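Local atomic coordinates of 3-hydroxy-3-methylglutaryl-CoA lyase (PDB entry 6NDS), a protein that belongs to the HMGL-like family of TIM-barrel proteins and holds a zinc ion and coenzyme A at one end of its barrel. Residues P23-G26 with L27-E30; A229-V233 with G234-F238. All blocks are in the same frame, centred on the assembly; numbering follows the deposited sequence.

Contact 1. Residues P23-G26 with L27-E30; sequences PRDG and LQIE. With ZN (zinc ion), chain H; COA (coenzyme A), chain B; CIT (citric acid), chain C.
The zinc site of this TIM-barrel protein is built partly from a single helical turn, in which Arg24 and Gln28 send their side chains alongside each other into the pocket shared by the metal and coenzyme A. The backbone sets the spacing: Gln28 N donates to Arg24 O (3.0 Å), an i to i+4 helical bond. One turn's rise then brings the two side chains together, and Arg24 NH1 donates to Gln28 OE1 at 3.0 Å. The oxygen lies at the edge of the guanidinium, near its plane, but NH1 sits above the amide's carbonyl plane, about 40° out of it, and the guanidinium and amide planes are 64° apart. Gln28 reaches this spot with CG wedged between its backbone N and carbonyl carbon (chi1 66°) and the chain extended beyond.

The segment belongs to helix 22-28, which directly follows strand 17-20, at the C-terminal end of a barrel strand where active sites of this fold lie. Asp25 OD2 binds zinc at 2.1 Å, with His215 and His217 as the other protein ligands; Asn257 also donates to that oxygen. Citric acid, probably from the crystallisation liquor, completes the sphere together with a water that donates to Asp25 OD1 (2.7 Å). Arg24 and Gln28 both bond to this ligand: Arg24 NH2 donates to its hydroxyl O7 at 2.8 Å, while Arg24 NH1 and Gln28 NE2 both donate to its carboxylate O4, each at 3.1 Å. Outside the turn, Glu55 pairs with Arg24 NE and Gly247 O accepts from Gln28 NE2; with the ligand, these second partners limit how far either flat group can turn. Away from the pocket, Leu27 CD1 packs against Pro23 O at 3.7 Å, and helix 36-46 covers both residues.

Contact 2. Residues A229-V233 with G234-F238; sequences AAYEV and GARRF. With ACT (acetate ion), chain D.
Tyr231 and Arg236 meet flat against flat: the guanidinium lies over one face of the phenol ring, centres 3.8 Å apart and planes only 18° from parallel, a cation-pi stack with CZ over the face and NH1 nearer the rim. With CG opposite its backbone N (chi1 -175°), the Tyr231 ring stands beside the chain after the helix; chi2 (91°) sets the turn of its face, and a bend at chi2 folds Arg236 back over it. The guanidinium's edge is fixed too. Its NH1 donates to Tyr231 O at 2.9 Å, in the carbonyl plane and on a lone pair, and also to Ala235 O at 2.9 Å, here from above the carbonyl plane. A water bridges NH2 to Tyr231 O, and Ser13 O accepts from NE.

Separately, Phe238 turns its ring edge to the methyl of Ala230, whose CB sits 3.8 Å from Phe238 CE1. The chain joining the partners of both pairs turns at Gly234, at positive phi: Ala235 N bonds to Ala230 O (3.0 Å) and Gly234 N to Tyr231 O (3.0 Å). This Schellman motif ends helix 223-232 and leads into strand 237-240 within a beta-alpha-beta crossover of the TIM barrel.

The two turns lie at opposite ends of neighbouring barrel strands. Contact 1 follows the C-terminal end of strand 17-20 and carries part of the metal site and coenzyme A pocket, whereas contact 2 enters strand 237-240, the parallel neighbour of 17-20, at the N-terminal end. Their centres are 25 Å apart, on opposite sides of the chain's centre, and their nearest atoms about 10 Å apart, so they do not touch. The connection runs through the sheet: Phe238 shares backbone hydrogen bonds with Val17 and Gln19, while strand 212-216, which opens the crossover containing contact 2, supplies His215 to the zinc. The Phe238 side chain itself remains about 12 Å from the metal.

Contact 1. Residues P23-G26 with L27-E30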
ATOM      1  N   PRO A  23      -7.470  -2.557  19.303  1.00 17.96           N
ATOM      2  CA  PRO A  23      -7.905  -2.022  20.602  1.00 16.08           C
ATOM      3  C   PRO A  23      -6.801  -1.347  21.368  1.00 22.95           C
ATOM      4  O   PRO A  23      -7.100  -0.611  22.313  1.00 21.41           O
ATOM      5  CB  PRO A  23      -8.418  -3.259  21.351  1.00 18.74           C
ATOM      6  CG  PRO A  23      -8.758  -4.263  20.247  1.00 18.83           C
ATOM      7  CD  PRO A  23      -7.665  -4.019  19.239  1.00 15.63           C
ATOM      8  N   ARG A  24      -5.539  -1.593  21.013  1.00 17.75           N
ATOM      9  CA  ARG A  24      -4.402  -0.998  21.706  1.00 18.69           C
ATOM     10  C   ARG A  24      -3.720   0.019  20.785  1.00 17.05           C
ATOM     11  O   ARG A  24      -3.841   1.226  21.007  1.00 18.29           O
ATOM     12  CB  ARG A  24      -3.440  -2.103  22.156  1.00 19.81           C
ATOM     13  CG  ARG A  24      -2.371  -1.685  23.186  1.00 19.65           C
ATOM     14  CD  ARG A  24      -1.229  -0.876  22.564  1.00 20.83           C
ATOM     15  NE  ARG A  24      -0.462  -1.653  21.583  1.00 22.81           N
ATOM     16  CZ  ARG A  24       0.505  -1.141  20.829  1.00 24.61           C
ATOM     17  NH1 ARG A  24       0.825   0.145  20.943  1.00 25.80           N
ATOM     18  NH2 ARG A  24       1.164  -1.913  19.975  1.00 28.43           N
ATOM     19  N   ASP A  25      -3.021  -0.445  19.744  1.00 19.69           N
ATOM     20  CA  ASP A  25      -2.328   0.482  18.855  1.00 16.88           C
ATOM     21  C   ASP A  25      -3.318   1.405  18.165  1.00 17.50           C
ATOM     22  O   ASP A  25      -3.050   2.599  17.986  1.00 21.69           O
ATOM     23  CB  ASP A  25      -1.516  -0.309  17.827  1.00 22.02           C
ATOM     24  CG  ASP A  25      -0.245   0.392  17.415  1.00 25.98           C
ATOM     25  OD1 ASP A  25      -0.152   1.642  17.512  1.00 27.31           O
ATOM     26  OD2 ASP A  25       0.686  -0.314  16.980  1.00 21.80           O
ATOM     27  N   GLY A  26      -4.478   0.866  17.789  1.00 19.00           N
ATOM     28  CA  GLY A  26      -5.457   1.666  17.077  1.00 19.93           C
ATOM     29  C   GLY A  26      -6.018   2.791  17.923  1.00 23.29           C
ATOM     30  O   GLY A  26      -6.119   3.930  17.473  1.00 30.29           O
ATOM     31  N   LEU A  27      -6.378   2.489  19.167  1.00 20.27           N
ATOM     32  CA  LEU A  27      -7.085   3.468  19.976  1.00 19.54           C
ATOM     33  C   LEU A  27      -6.165   4.400  20.749  1.00 24.28           C
ATOM     34  O   LEU A  27      -6.607   5.483  21.151  1.00 25.75           O
ATOM     35  CB  LEU A  27      -8.019   2.756  20.954  1.00 19.44           C
ATOM     36  CG  LEU A  27      -9.117   1.924  20.284  1.00 19.88           C
ATOM     37  CD1 LEU A  27     -10.072   1.443  21.348  1.00 20.47           C
ATOM     38  CD2 LEU A  27      -9.856   2.733  19.234  1.00 25.60           C
ATOM     39  N   GLN A  28      -4.897   4.034  20.946  1.00 24.26           N
ATOM     40  CA  GLN A  28      -4.063   4.862  21.820  1.00 26.77           C
ATOM     41  C   GLN A  28      -3.858   6.265  21.256  1.00 29.48           C
ATOM     42  O   GLN A  28      -3.700   7.220  22.026  1.00 34.54           O
ATOM     43  CB  GLN A  28      -2.721   4.178  22.069  1.00 28.92           C
ATOM     44  CG  GLN A  28      -1.873   4.057  20.845  1.00 27.43           C
ATOM     45  CD  GLN A  28      -0.601   3.261  21.075  1.00 32.74           C
ATOM     46  OE1 GLN A  28      -0.457   2.552  22.080  1.00 30.63           O
ATOM     47  NE2 GLN A  28       0.331   3.371  20.134  1.00 30.30           N
ATOM     48  N   ILE A  29      -3.892   6.414  19.930  1.00 25.87           N
ATOM     49  CA  ILE A  29      -3.631   7.683  19.259  1.00 30.79           C
ATOM     50  C   ILE A  29      -4.892   8.324  18.682  1.00 29.45           C
ATOM     51  O   ILE A  29      -4.820   9.463  18.188  1.00 31.55           O
ATOM     52  CB  ILE A  29      -2.571   7.503  18.150  1.00 41.81           C
ATOM     53  CG1 ILE A  29      -1.955   8.837  17.746  1.00 39.50           C
ATOM     54  CG2 ILE A  29      -3.181   6.773  16.955  1.00 45.19           C
ATOM     55  CD1 ILE A  29      -0.785   8.711  16.785  1.00 40.59           C
ATOM     56  N   GLU A  30      -6.034   7.638  18.726  1.00 30.40           N
ATOM     57  CA  GLU A  30      -7.282   8.222  18.251  1.00 32.19           C
ATOM     58  C   GLU A  30      -7.574   9.516  18.996  1.00 34.20           C
ATOM     59  O   GLU A  30      -7.423   9.573  20.220  1.00 36.03           O
ATOM     60  CB  GLU A  30      -8.450   7.258  18.462  1.00 37.71           C
ATOM     61  CG  GLU A  30      -8.733   6.348  17.307  1.00 33.29           C
ATOM     62  CD  GLU A  30      -9.045   7.108  16.040  1.00 32.89           C
ATOM     63  OE1 GLU A  30      -8.358   6.863  15.029  1.00 40.67           O
ATOM     64  OE2 GLU A  30      -9.957   7.961  16.059  1.00 36.93           O
TER
HETATM   65 ZN    ZN H 507       2.718  -0.050  16.630  1.00 25.69          ZN
HETATM   66  N1A COA B 501       0.722   2.051  34.761  0.86 26.43           N
HETATM   67  C2A COA B 501       0.149   3.014  35.496  0.86 29.45           C
HETATM   68  N3A COA B 501       0.714   3.898  36.318  0.86 32.50           N
HETATM   69  C4A COA B 501       2.046   3.732  36.345  0.86 28.26           C
HETATM   70  C5A COA B 501       2.781   2.800  35.644  0.86 27.42           C
HETATM   71  C6A COA B 501       2.072   1.917  34.808  0.86 27.02           C
HETATM   72  N6A COA B 501       2.652   0.965  34.084  0.86 23.60           N
HETATM   73  N7A COA B 501       4.132   2.935  35.935  0.86 26.49           N
HETATM   74  C8A COA B 501       4.190   3.931  36.790  0.86 31.64           C
HETATM   75  N9A COA B 501       2.952   4.455  37.077  0.86 32.01           N
HETATM   76  C1B COA B 501       2.632   5.545  38.002  0.86 35.65           C
HETATM   77  C2B COA B 501       3.119   5.320  39.432  0.86 39.81           C
HETATM   78  O2B COA B 501       2.306   4.467  40.208  0.86 50.30           O
HETATM   79  C3B COA B 501       3.165   6.765  39.921  0.86 49.90           C
HETATM   80  O3B COA B 501       1.848   7.277  40.094  0.86 67.76           O
HETATM   81  P3B COA B 501       1.869   8.582  41.052  0.86 75.29           P
HETATM   82  O7A COA B 501       2.200   9.789  40.193  0.86 73.36           O
HETATM   83  O8A COA B 501       2.940   8.313  42.092  0.86 72.73           O
HETATM   84  O9A COA B 501       0.487   8.677  41.670  0.86 80.87           O
HETATM   85  C4B COA B 501       3.869   7.387  38.727  0.86 47.34           C
HETATM   86  O4B COA B 501       3.258   6.737  37.577  0.86 39.76           O
HETATM   87  C5B COA B 501       5.339   7.063  38.723  0.86 49.22           C
HETATM   88  O5B COA B 501       5.965   7.701  37.600  0.86 51.14           O
HETATM   89  P1A COA B 501       7.377   7.114  37.135  0.86 48.40           P
HETATM   90  O1A COA B 501       7.556   5.729  37.660  0.86 39.29           O
HETATM   91  O2A COA B 501       8.445   8.136  37.349  0.86 57.64           O
HETATM   92  O3A COA B 501       7.062   6.994  35.571  0.86 42.39           O
HETATM   93  P2A COA B 501       6.900   8.097  34.427  0.86 39.92           P
HETATM   94  O4A COA B 501       8.255   8.616  34.076  0.86 41.28           O
HETATM   95  O5A COA B 501       5.826   9.067  34.791  0.86 46.03           O
HETATM   96  O6A COA B 501       6.333   7.171  33.245  0.86 38.34           O
HETATM   97  CBP COA B 501       6.112   5.092  32.090  0.86 22.36           C
HETATM   98  CCP COA B 501       7.084   6.002  32.833  0.86 27.56           C
HETATM   99  CDP COA B 501       6.865   3.917  31.457  0.86 25.00           C
HETATM  100  CEP COA B 501       5.079   4.547  33.083  0.86 26.15           C
HETATM  101  CAP COA B 501       5.424   5.935  31.013  0.86 21.79           C
HETATM  102  OAP COA B 501       6.416   6.601  30.246  0.86 24.96           O
HETATM  103  C9P COA B 501       4.546   5.121  30.078  0.86 28.34           C
HETATM  104  O9P COA B 501       3.482   4.651  30.470  0.86 31.46           O
HETATM  105  N8P COA B 501       4.986   4.969  28.838  0.86 25.84           N
HETATM  106  C7P COA B 501       4.326   4.118  27.858  0.86 30.27           C
HETATM  107  C6P COA B 501       3.699   4.933  26.756  0.86 30.67           C
HETATM  108  C5P COA B 501       3.150   4.057  25.651  0.86 33.24           C
HETATM  109  O5P COA B 501       2.412   3.107  25.908  0.86 26.15           O
HETATM  110  N4P COA B 501       3.500   4.381  24.400  0.86 37.62           N
HETATM  111  C3P COA B 501       2.934   3.766  23.207  0.86 43.70           C
HETATM  112  C2P COA B 501       3.158   2.274  23.167  0.86 55.26           C
HETATM  113  S1P COA B 501       4.905   1.844  23.374  0.86 63.32           S
HETATM  114  C2  CIT C 502       4.809  -2.108  19.176  1.00 33.41           C
HETATM  115  C3  CIT C 502       4.506  -0.630  18.950  1.00 34.93           C
HETATM  116  O7  CIT C 502       3.141  -0.515  18.654  1.00 25.70           O
HETATM  117  C4  CIT C 502       4.708   0.189  20.209  1.00 40.15           C
HETATM  118  C5  CIT C 502       4.311   1.619  20.089  1.00 51.75           C
HETATM  119  O3  CIT C 502       5.192   2.551  20.075  1.00 55.14           O
HETATM  120  O4  CIT C 502       3.094   1.972  20.006  1.00 41.28           O
HETATM  121  C6  CIT C 502       5.374  -0.059  17.845  1.00 27.84           C
HETATM  122  O5  CIT C 502       6.584   0.210  18.040  1.00 27.90           O
HETATM  123  O6  CIT C 502       4.874   0.168  16.691  1.00 25.77           O
HETATM  124  O   HOH W   1       2.517   2.002  17.442  1.00 25.41           O
HETATM  125  O   HOH W   2      -6.047   5.352  15.209  1.00 30.37           O

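Contact 2. Residues A229-V233 with G234-F238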
ATOM      1  N   ALA A 229       7.328  -9.649   1.774  1.00 18.13           N
ATOM      2  CA  ALA A 229       8.766  -9.915   1.780  1.00 20.85           C
ATOM      3  C   ALA A 229       9.170 -10.753   2.988  1.00 25.34           C
ATOM      4  O   ALA A 229       9.980 -11.682   2.863  1.00 23.09           O
ATOM      5  CB  ALA A 229       9.564  -8.610   1.759  1.00 22.30           C
ATOM      6  N   ALA A 230       8.630 -10.433   4.169  1.00 19.38           N
ATOM      7  CA  ALA A 230       8.914 -11.234   5.361  1.00 20.04           C
ATOM      8  C   ALA A 230       8.373 -12.655   5.214  1.00 20.13           C
ATOM      9  O   ALA A 230       9.040 -13.627   5.590  1.00 19.68           O
ATOM     10  CB  ALA A 230       8.312 -10.567   6.606  1.00 17.80           C
ATOM     11  N   TYR A 231       7.159 -12.792   4.673  1.00 18.88           N
ATOM     12  CA  TYR A 231       6.587 -14.121   4.444  1.00 19.06           C
ATOM     13  C   TYR A 231       7.466 -14.953   3.517  1.00 19.73           C
ATOM     14  O   TYR A 231       7.648 -16.162   3.734  1.00 21.63           O
ATOM     15  CB  TYR A 231       5.179 -13.979   3.857  1.00 18.57           C
ATOM     16  CG  TYR A 231       4.445 -15.300   3.690  1.00 18.10           C
ATOM     17  CD1 TYR A 231       3.640 -15.803   4.698  1.00 18.66           C
ATOM     18  CD2 TYR A 231       4.569 -16.036   2.521  1.00 22.13           C
ATOM     19  CE1 TYR A 231       2.965 -17.008   4.542  1.00 19.95           C
ATOM     20  CE2 TYR A 231       3.910 -17.239   2.360  1.00 22.85           C
ATOM     21  CZ  TYR A 231       3.112 -17.719   3.369  1.00 21.12           C
ATOM     22  OH  TYR A 231       2.461 -18.925   3.192  1.00 21.88           O
ATOM     23  N   GLU A 232       8.025 -14.323   2.479  1.00 20.41           N
ATOM     24  CA  GLU A 232       8.848 -15.039   1.509  1.00 24.34           C
ATOM     25  C   GLU A 232      10.111 -15.636   2.129  1.00 25.57           C
ATOM     26  O   GLU A 232      10.637 -16.618   1.591  1.00 31.18           O
ATOM     27  CB  GLU A 232       9.195 -14.106   0.334  1.00 22.36           C
ATOM     28  CG  GLU A 232       7.970 -13.782  -0.554  1.00 24.67           C
ATOM     29  CD  GLU A 232       8.222 -12.708  -1.611  1.00 37.22           C
ATOM     30  OE1 GLU A 232       9.276 -12.035  -1.567  1.00 37.17           O
ATOM     31  OE2 GLU A 232       7.346 -12.533  -2.493  1.00 40.52           O
ATOM     32  N   VAL A 233      10.601 -15.100   3.249  1.00 20.69           N
ATOM     33  CA  VAL A 233      11.766 -15.667   3.924  1.00 23.94           C
ATOM     34  C   VAL A 233      11.386 -16.427   5.195  1.00 23.17           C
ATOM     35  O   VAL A 233      12.267 -16.776   5.985  1.00 25.84           O
ATOM     36  CB  VAL A 233      12.839 -14.598   4.213  1.00 29.33           C
ATOM     37  CG1 VAL A 233      13.402 -14.039   2.904  1.00 28.75           C
ATOM     38  CG2 VAL A 233      12.296 -13.474   5.091  1.00 28.70           C
ATOM     39  N   GLY A 234      10.097 -16.711   5.401  1.00 23.06           N
ATOM     40  CA  GLY A 234       9.661 -17.654   6.416  1.00 23.60           C
ATOM     41  C   GLY A 234       8.846 -17.098   7.568  1.00 21.94           C
ATOM     42  O   GLY A 234       8.365 -17.885   8.389  1.00 21.77           O
ATOM     43  N   ALA A 235       8.654 -15.783   7.666  1.00 19.99           N
ATOM     44  CA  ALA A 235       7.877 -15.243   8.771  1.00 18.77           C
ATOM     45  C   ALA A 235       6.392 -15.521   8.561  1.00 17.90           C
ATOM     46  O   ALA A 235       5.901 -15.560   7.426  1.00 18.81           O
ATOM     47  CB  ALA A 235       8.103 -13.739   8.903  1.00 20.90           C
ATOM     48  N   ARG A 236       5.677 -15.731   9.669  1.00 18.72           N
ATOM     49  CA  ARG A 236       4.273 -16.126   9.589  1.00 18.21           C
ATOM     50  C   ARG A 236       3.325 -15.355  10.498  1.00 17.93           C
ATOM     51  O   ARG A 236       2.121 -15.346  10.215  1.00 20.99           O
ATOM     52  CB  ARG A 236       4.126 -17.630   9.890  1.00 19.49           C
ATOM     53  CG  ARG A 236       4.840 -18.531   8.879  1.00 22.07           C
ATOM     54  CD  ARG A 236       4.129 -18.469   7.528  1.00 20.19           C
ATOM     55  NE  ARG A 236       4.681 -19.383   6.526  1.00 19.98           N
ATOM     56  CZ  ARG A 236       5.618 -19.049   5.635  1.00 20.81           C
ATOM     57  NH1 ARG A 236       6.139 -17.825   5.641  1.00 19.78           N
ATOM     58  NH2 ARG A 236       6.040 -19.936   4.734  1.00 22.64           N
ATOM     59  N   ARG A 237       3.798 -14.696  11.557  1.00 16.76           N
ATOM     60  CA  ARG A 237       2.918 -13.993  12.491  1.00 18.12           C
ATOM     61  C   ARG A 237       3.009 -12.491  12.254  1.00 18.33           C
ATOM     62  O   ARG A 237       4.110 -11.932  12.269  1.00 17.65           O
ATOM     63  CB  ARG A 237       3.296 -14.314  13.939  1.00 18.52           C
ATOM     64  CG  ARG A 237       3.150 -15.811  14.323  1.00 18.66           C
ATOM     65  CD  ARG A 237       3.690 -16.150  15.726  1.00 21.26           C
ATOM     66  NE  ARG A 237       3.088 -15.299  16.745  1.00 19.97           N
ATOM     67  CZ  ARG A 237       3.451 -15.252  18.017  1.00 21.77           C
ATOM     68  NH1 ARG A 237       4.404 -16.051  18.486  1.00 23.91           N
ATOM     69  NH2 ARG A 237       2.842 -14.402  18.837  1.00 19.52           N
ATOM     70  N   PHE A 238       1.854 -11.837  12.047  1.00 16.18           N
ATOM     71  CA  PHE A 238       1.840 -10.418  11.685  1.00 15.47           C
ATOM     72  C   PHE A 238       0.747  -9.689  12.448  1.00 16.77           C
ATOM     73  O   PHE A 238      -0.397 -10.147  12.474  1.00 16.45           O
ATOM     74  CB  PHE A 238       1.626 -10.221  10.172  1.00 15.10           C
ATOM     75  CG  PHE A 238       2.737 -10.780   9.335  1.00 16.23           C
ATOM     76  CD1 PHE A 238       3.804  -9.979   8.965  1.00 15.91           C
ATOM     77  CD2 PHE A 238       2.726 -12.115   8.943  1.00 16.77           C
ATOM     78  CE1 PHE A 238       4.845 -10.491   8.197  1.00 16.97           C
ATOM     79  CE2 PHE A 238       3.749 -12.642   8.170  1.00 17.31           C
ATOM     80  CZ  PHE A 238       4.814 -11.834   7.787  1.00 18.17           C
TER
HETATM   81  C   ACT D 503       1.053 -20.179  -0.375  1.00 60.21           C
HETATM   82  O   ACT D 503       1.951 -20.124   0.512  1.00 58.83           O
HETATM   83  OXT ACT D 503       0.951 -19.507  -1.445  1.00 68.11           O
HETATM   84  CH3 ACT D 503      -0.091 -21.211  -0.132  1.00 50.65           C
HETATM   85  O   HOH W   3       8.080 -18.823   2.862  1.00 34.29           O